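PDB 4YHE: GH5 from Bacteroidetes bacterium AC2a, which is a family 5 glycoside hydrolase, a cellulase that probably cleaves beta-1,4-glucosidic bonds within cellulose chains. Local coordinates for residues A[14-19]-A[366-371]; A[165-170]-A[180-185]. All blocks are in the same frame, centred on the assembly; numbering follows the deposited sequence.

Interaction 1: A[14-19]-A[366-371]; sequences MGIGWN and DSWENN
The indole of W368 turns one face to the backbone of G15, whose CA sits 3.7 Å from the centroid of the six-membered ring and only 11° off the ring normal. This is a CH-pi contact, with I16 N over the same face, and the chain passes there with positive phi just after helix 6-13 ends. I16 takes the other part of the same side chain: the two run alongside in opposite senses, which brings I16 CG1 to 3.4 Å from W368 CB and I16 CD1 to 3.6 Å from W368 CD1 in the pyrrole ring. W368 CG stands anti to the backbone N (chi1 -162°), which carries the indole across toward the strand, and the W368 NE1 group bonds to I326, elsewhere in the chain. Beside this apolar patch a water bridges the segments, accepting from I16 N at 2.9 Å and donating to E369 OE2 at 2.7 Å; the same carboxylate oxygen forms a salt bridge with R56. I16 also touches C318 of helix 304-323. The contact joins the last turn of helix 357-369, after the eighth strand, to the start of the first strand of the (beta/alpha)8 (TIM) barrel.

Interaction 2: A[165-170]-A[180-185]; sequences IQDGDW and GAQYRV
D167 and Q182 meet through one side-chain hydrogen bond: Q182 NE2 donates to D167 OD2 at 3.0 Å with an N-H...O angle of 154°. The acceptor lies close to the amide plane of Q182, yet the donor approaches D167 OD2 from above the carboxylate plane, with the two flat groups turned 48° apart. The side chains cross at about a right angle. The other amide atom also comes near, Q182 OE1 lying 3.4 Å from D167 CB. Q182 OE1 accepts from Y214 OH, and the amide is thereby held at both its ends, which fixes which way round it is turned. The same hydroxyl receives a weak bond from D167 N, so Y214 touches both sides of the contact.

The next shell holds the carboxylate. D167 CG is tucked between its own backbone N and carbonyl carbon (chi1 69°), and from there D167 OD1 accepts from D169 N at 3.1 Å, nearly in line with the C-O bond, closing an Asx turn. The two oxygens of D167 are thus divided, one for its own loop and one for the helix. Q166 braces the same loop from within: its OE1 takes W170 N at 2.8 Å and, more weakly, G168 N at 2.9 Å. Its NE2 lies over the centre of the W170 ring, 3.2 Å above the plane. On the helix side, the Q182 chain is extended beyond CG, carrying the amide out to D167, while the carboxylate of D178, just ahead of the helix, accepts from Q182 N in the first turn.

L122 packs on Q182, and P123 on D167, both from helix 122-127. The contact therefore ties the loop after strand 157-160 to the first turn of helix 181-199, beside helix 122-127 and the loop carrying Y214.

Interactions 1 and 2 stand on opposite sides of the chain's centre, their own centres 31 Å apart and their nearest atoms about 14 Å apart, so neither touches the other. Along the chain, 165-170 and 180-185 fall within the long excursion that 14-19 and 366-371 close. Interaction 1 includes the first barrel strand, where the ring closes beside strand 327-332; interaction 2 lies in the loop and helix that follow the fourth. In TIM-barrel enzymes the active site lies at the C-terminal ends of the strands, so interaction 2, after strand 157-160, is probably on the catalytic side, and interaction 1, at the beginning of strand 16-20, at the other end.

Interaction 1: A[14-19]-A[366-371]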
loop_
_atom_site.group_PDB
_atom_site.type_symbol
_atom_site.label_atom_id
_atom_site.label_comp_id
_atom_site.label_asym_id
_atom_site.label_seq_id
_atom_site.Cartn_x
_atom_site.Cartn_y
_atom_site.Cartn_z
ATOM N N MET A 14 6.701 11.413 -0.674
ATOM C CA MET A 14 6.898 9.974 -0.728
ATOM C C MET A 14 7.299 9.457 -2.093
ATOM O O MET A 14 7.778 8.308 -2.194
ATOM C CB MET A 14 5.656 9.239 -0.180
ATOM C CG MET A 14 5.408 9.596 1.263
ATOM S SD MET A 14 4.289 8.499 2.159
ATOM C CE MET A 14 2.860 8.588 1.130
ATOM N N GLY A 15 7.107 10.279 -3.143
ATOM C CA GLY A 15 7.493 9.966 -4.480
ATOM C C GLY A 15 7.047 8.588 -4.980
ATOM O O GLY A 15 5.851 8.225 -4.856
ATOM N N ILE A 16 8.000 7.861 -5.566
ATOM C CA ILE A 16 7.871 6.433 -5.780
ATOM C C ILE A 16 8.627 5.734 -4.619
ATOM O O ILE A 16 9.785 6.012 -4.335
ATOM C CB ILE A 16 8.373 5.973 -7.166
ATOM C CG1 ILE A 16 7.572 6.649 -8.273
ATOM C CG2 ILE A 16 8.349 4.448 -7.293
ATOM C CD1 ILE A 16 6.077 6.335 -8.264
ATOM N N GLY A 17 7.920 4.868 -3.912
ATOM C CA GLY A 17 8.489 4.060 -2.862
ATOM C C GLY A 17 8.375 2.570 -3.168
ATOM O O GLY A 17 8.059 2.152 -4.310
ATOM N N TRP A 18 8.669 1.759 -2.143
ATOM C CA TRP A 18 8.850 0.318 -2.325
ATOM C C TRP A 18 8.326 -0.377 -1.089
ATOM O O TRP A 18 8.523 0.124 0.045
ATOM C CB TRP A 18 10.333 0.051 -2.527
ATOM C CG TRP A 18 10.798 -1.338 -2.799
ATOM C CD1 TRP A 18 10.983 -1.910 -3.998
ATOM C CD2 TRP A 18 11.241 -2.290 -1.829
ATOM N NE1 TRP A 18 11.494 -3.184 -3.853
ATOM C CE2 TRP A 18 11.679 -3.426 -2.525
ATOM C CE3 TRP A 18 11.351 -2.274 -0.442
ATOM C CZ2 TRP A 18 12.175 -4.552 -1.877
ATOM C CZ3 TRP A 18 11.836 -3.414 0.199
ATOM C CH2 TRP A 18 12.262 -4.511 -0.524
ATOM N N ASN A 19 7.614 -1.488 -1.308
ATOM C CA ASN A 19 7.098 -2.320 -0.193
ATOM C C ASN A 19 8.065 -3.464 0.131
ATOM O O ASN A 19 8.459 -4.244 -0.765
ATOM C CB ASN A 19 5.781 -2.969 -0.518
ATOM C CG ASN A 19 4.601 -2.040 -0.359
ATOM O OD1 ASN A 19 3.923 -2.046 0.672
ATOM N ND2 ASN A 19 4.333 -1.256 -1.397
ATOM N N ASP A 366 11.940 7.120 -12.541
ATOM C CA ASP A 366 12.391 8.221 -13.425
ATOM C C ASP A 366 11.200 8.904 -14.127
ATOM O O ASP A 366 11.246 10.104 -14.397
ATOM C CB ASP A 366 13.385 7.724 -14.433
ATOM C CG ASP A 366 14.677 7.286 -13.800
ATOM O OD1 ASP A 366 14.938 7.636 -12.652
ATOM O OD2 ASP A 366 15.454 6.608 -14.467
ATOM N N SER A 367 10.113 8.164 -14.364
ATOM C CA SER A 367 8.937 8.770 -14.956
ATOM C C SER A 367 8.236 9.716 -13.966
ATOM O O SER A 367 7.900 10.846 -14.328
ATOM C CB SER A 367 7.995 7.714 -15.508
ATOM O OG SER A 367 6.971 8.302 -16.288
ATOM N N TRP A 368 8.008 9.263 -12.730
ATOM C CA TRP A 368 7.439 10.077 -11.685
ATOM C C TRP A 368 8.285 11.324 -11.444
ATOM O O TRP A 368 7.728 12.396 -11.300
ATOM C CB TRP A 368 7.286 9.309 -10.367
ATOM C CG TRP A 368 6.360 9.913 -9.425
ATOM C CD1 TRP A 368 5.021 9.604 -9.249
ATOM C CD2 TRP A 368 6.651 10.955 -8.469
ATOM N NE1 TRP A 368 4.487 10.413 -8.285
ATOM C CE2 TRP A 368 5.458 11.234 -7.780
ATOM C CE3 TRP A 368 7.801 11.660 -8.131
ATOM C CZ2 TRP A 368 5.379 12.215 -6.778
ATOM C CZ3 TRP A 368 7.717 12.631 -7.143
ATOM C CH2 TRP A 368 6.531 12.897 -6.484
ATOM N N GLU A 369 9.617 11.146 -11.375
ATOM C CA GLU A 369 10.530 12.212 -10.940
ATOM C C GLU A 369 10.815 13.268 -12.032
ATOM O O GLU A 369 11.266 14.375 -11.716
ATOM C CB GLU A 369 11.882 11.626 -10.521
ATOM C CG GLU A 369 11.838 10.784 -9.256
ATOM C CD GLU A 369 11.773 11.582 -7.996
ATOM O OE1 GLU A 369 11.739 12.835 -8.031
ATOM O OE2 GLU A 369 11.785 10.962 -6.919
ATOM N N ASN A 370 10.609 12.904 -13.282
ATOM C CA ASN A 370 10.950 13.776 -14.394
ATOM C C ASN A 370 10.315 15.172 -14.244
ATOM O O ASN A 370 9.126 15.330 -13.909
ATOM C CB ASN A 370 10.592 13.103 -15.715
ATOM C CG ASN A 370 10.998 13.919 -16.928
ATOM O OD1 ASN A 370 10.524 15.046 -17.114
ATOM N ND2 ASN A 370 11.804 13.322 -17.797
ATOM N N ASN A 371 11.145 16.201 -14.426
ATOM C CA ASN A 371 10.712 17.584 -14.197
ATOM C C ASN A 371 10.754 18.434 -15.459
ATOM O O ASN A 371 10.713 19.654 -15.380
ATOM C CB ASN A 371 11.584 18.253 -13.136
ATOM C CG ASN A 371 11.432 17.622 -11.778
ATOM O OD1 ASN A 371 10.318 17.421 -11.277
ATOM N ND2 ASN A 371 12.567 17.311 -11.160
HETATM O O HOH W 1 10.783 8.663 -5.898
#

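Interaction 2: A[165-170]-A[180-185]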
loop_
_atom_site.group_PDB
_atom_site.type_symbol
_atom_site.label_atom_id
_atom_site.label_comp_id
_atom_site.label_asym_id
_atom_site.label_seq_id
_atom_site.Cartn_x
_atom_site.Cartn_y
_atom_site.Cartn_z
ATOM N N ILE A 165 -9.476 -4.272 3.797
ATOM C CA ILE A 165 -10.580 -4.795 4.619
ATOM C C ILE A 165 -11.738 -5.126 3.690
ATOM O O ILE A 165 -12.092 -4.336 2.794
ATOM C CB ILE A 165 -10.946 -3.778 5.721
ATOM C CG1 ILE A 165 -9.741 -3.544 6.641
ATOM C CG2 ILE A 165 -12.185 -4.208 6.498
ATOM C CD1 ILE A 165 -9.215 -4.792 7.321
ATOM N N GLN A 166 -12.303 -6.313 3.864
ATOM C CA GLN A 166 -13.295 -6.835 2.927
ATOM C C GLN A 166 -13.990 -8.053 3.495
ATOM O O GLN A 166 -13.664 -8.504 4.586
ATOM C CB GLN A 166 -12.640 -7.251 1.629
ATOM C CG GLN A 166 -11.567 -8.311 1.786
ATOM C CD GLN A 166 -11.356 -9.105 0.523
ATOM O OE1 GLN A 166 -12.320 -9.495 -0.148
ATOM N NE2 GLN A 166 -10.097 -9.382 0.197
ATOM N N ASP A 167 -14.907 -8.608 2.722
ATOM C CA ASP A 167 -15.614 -9.809 3.153
ATOM C C ASP A 167 -15.196 -11.073 2.381
ATOM O O ASP A 167 -15.796 -12.122 2.577
ATOM C CB ASP A 167 -17.130 -9.577 3.080
ATOM C CG ASP A 167 -17.652 -9.454 1.673
ATOM O OD1 ASP A 167 -16.878 -9.628 0.707
ATOM O OD2 ASP A 167 -18.878 -9.166 1.544
ATOM N N GLY A 168 -14.212 -10.967 1.496
ATOM C CA GLY A 168 -13.711 -12.113 0.703
ATOM C C GLY A 168 -14.010 -12.065 -0.785
ATOM O O GLY A 168 -13.382 -12.793 -1.580
ATOM N N ASP A 169 -14.955 -11.207 -1.175
ATOM C CA ASP A 169 -15.345 -11.058 -2.556
ATOM C C ASP A 169 -14.764 -9.808 -3.219
ATOM O O ASP A 169 -15.232 -9.402 -4.279
ATOM C CB ASP A 169 -16.876 -11.066 -2.658
ATOM C CG ASP A 169 -17.459 -12.446 -2.398
ATOM O OD1 ASP A 169 -16.814 -13.428 -2.788
ATOM O OD2 ASP A 169 -18.556 -12.557 -1.813
ATOM N N TRP A 170 -13.752 -9.203 -2.585
ATOM C CA TRP A 170 -12.886 -8.239 -3.264
ATOM C C TRP A 170 -13.636 -7.016 -3.790
ATOM O O TRP A 170 -13.210 -6.371 -4.738
ATOM C CB TRP A 170 -12.068 -8.944 -4.368
ATOM C CG TRP A 170 -11.164 -9.974 -3.783
ATOM C CD1 TRP A 170 -11.433 -11.305 -3.610
ATOM C CD2 TRP A 170 -9.873 -9.747 -3.198
ATOM N NE1 TRP A 170 -10.375 -11.928 -2.976
ATOM C CE2 TRP A 170 -9.400 -10.994 -2.724
ATOM C CE3 TRP A 170 -9.065 -8.616 -3.045
ATOM C CZ2 TRP A 170 -8.164 -11.135 -2.096
ATOM C CZ3 TRP A 170 -7.823 -8.761 -2.439
ATOM C CH2 TRP A 170 -7.389 -10.013 -1.966
ATOM N N GLY A 180 -24.803 -0.429 2.839
ATOM C CA GLY A 180 -23.597 0.242 3.327
ATOM C C GLY A 180 -23.147 -0.169 4.716
ATOM O O GLY A 180 -22.374 0.531 5.336
ATOM N N ALA A 181 -23.593 -1.326 5.218
ATOM C CA ALA A 181 -23.207 -1.743 6.537
ATOM C C ALA A 181 -21.696 -2.012 6.643
ATOM O O ALA A 181 -21.051 -1.552 7.591
ATOM C CB ALA A 181 -24.021 -2.985 6.956
ATOM N N GLN A 182 -21.125 -2.726 5.672
ATOM C CA GLN A 182 -19.676 -2.986 5.690
ATOM C C GLN A 182 -18.874 -1.686 5.588
ATOM O O GLN A 182 -17.886 -1.490 6.335
ATOM C CB GLN A 182 -19.256 -3.961 4.598
ATOM C CG GLN A 182 -19.569 -5.418 4.918
ATOM C CD GLN A 182 -19.121 -6.327 3.814
ATOM O OE1 GLN A 182 -17.940 -6.335 3.427
ATOM N NE2 GLN A 182 -20.060 -7.047 3.229
ATOM N N TYR A 183 -19.311 -0.773 4.728
ATOM C CA TYR A 183 -18.586 0.500 4.606
ATOM C C TYR A 183 -18.651 1.289 5.904
ATOM O O TYR A 183 -17.688 1.930 6.299
ATOM C CB TYR A 183 -19.142 1.367 3.492
ATOM C CG TYR A 183 -19.165 0.725 2.150
ATOM C CD1 TYR A 183 -18.116 -0.051 1.706
ATOM C CD2 TYR A 183 -20.265 0.872 1.320
ATOM C CE1 TYR A 183 -18.148 -0.620 0.446
ATOM C CE2 TYR A 183 -20.319 0.287 0.092
ATOM C CZ TYR A 183 -19.272 -0.460 -0.343
ATOM O OH TYR A 183 -19.339 -1.059 -1.560
ATOM N N ARG A 184 -19.786 1.242 6.581
ATOM C CA ARG A 184 -19.928 1.929 7.843
ATOM C C ARG A 184 -18.962 1.395 8.920
ATOM O O ARG A 184 -18.319 2.159 9.611
ATOM C CB ARG A 184 -21.379 1.818 8.356
ATOM C CG ARG A 184 -21.597 2.510 9.701
ATOM C CD ARG A 184 -23.079 2.726 10.023
ATOM N NE ARG A 184 -23.732 3.732 9.153
ATOM C CZ ARG A 184 -23.606 5.057 9.275
ATOM N NH1 ARG A 184 -22.828 5.583 10.222
ATOM N NH2 ARG A 184 -24.255 5.880 8.448
ATOM N N VAL A 185 -18.927 0.089 9.106
ATOM C CA VAL A 185 -18.044 -0.489 10.119
ATOM C C VAL A 185 -16.585 -0.180 9.775
ATOM O O VAL A 185 -15.816 0.149 10.659
ATOM C CB VAL A 185 -18.218 -1.999 10.245
ATOM C CG1 VAL A 185 -17.179 -2.597 11.172
ATOM C CG2 VAL A 185 -19.612 -2.317 10.761
#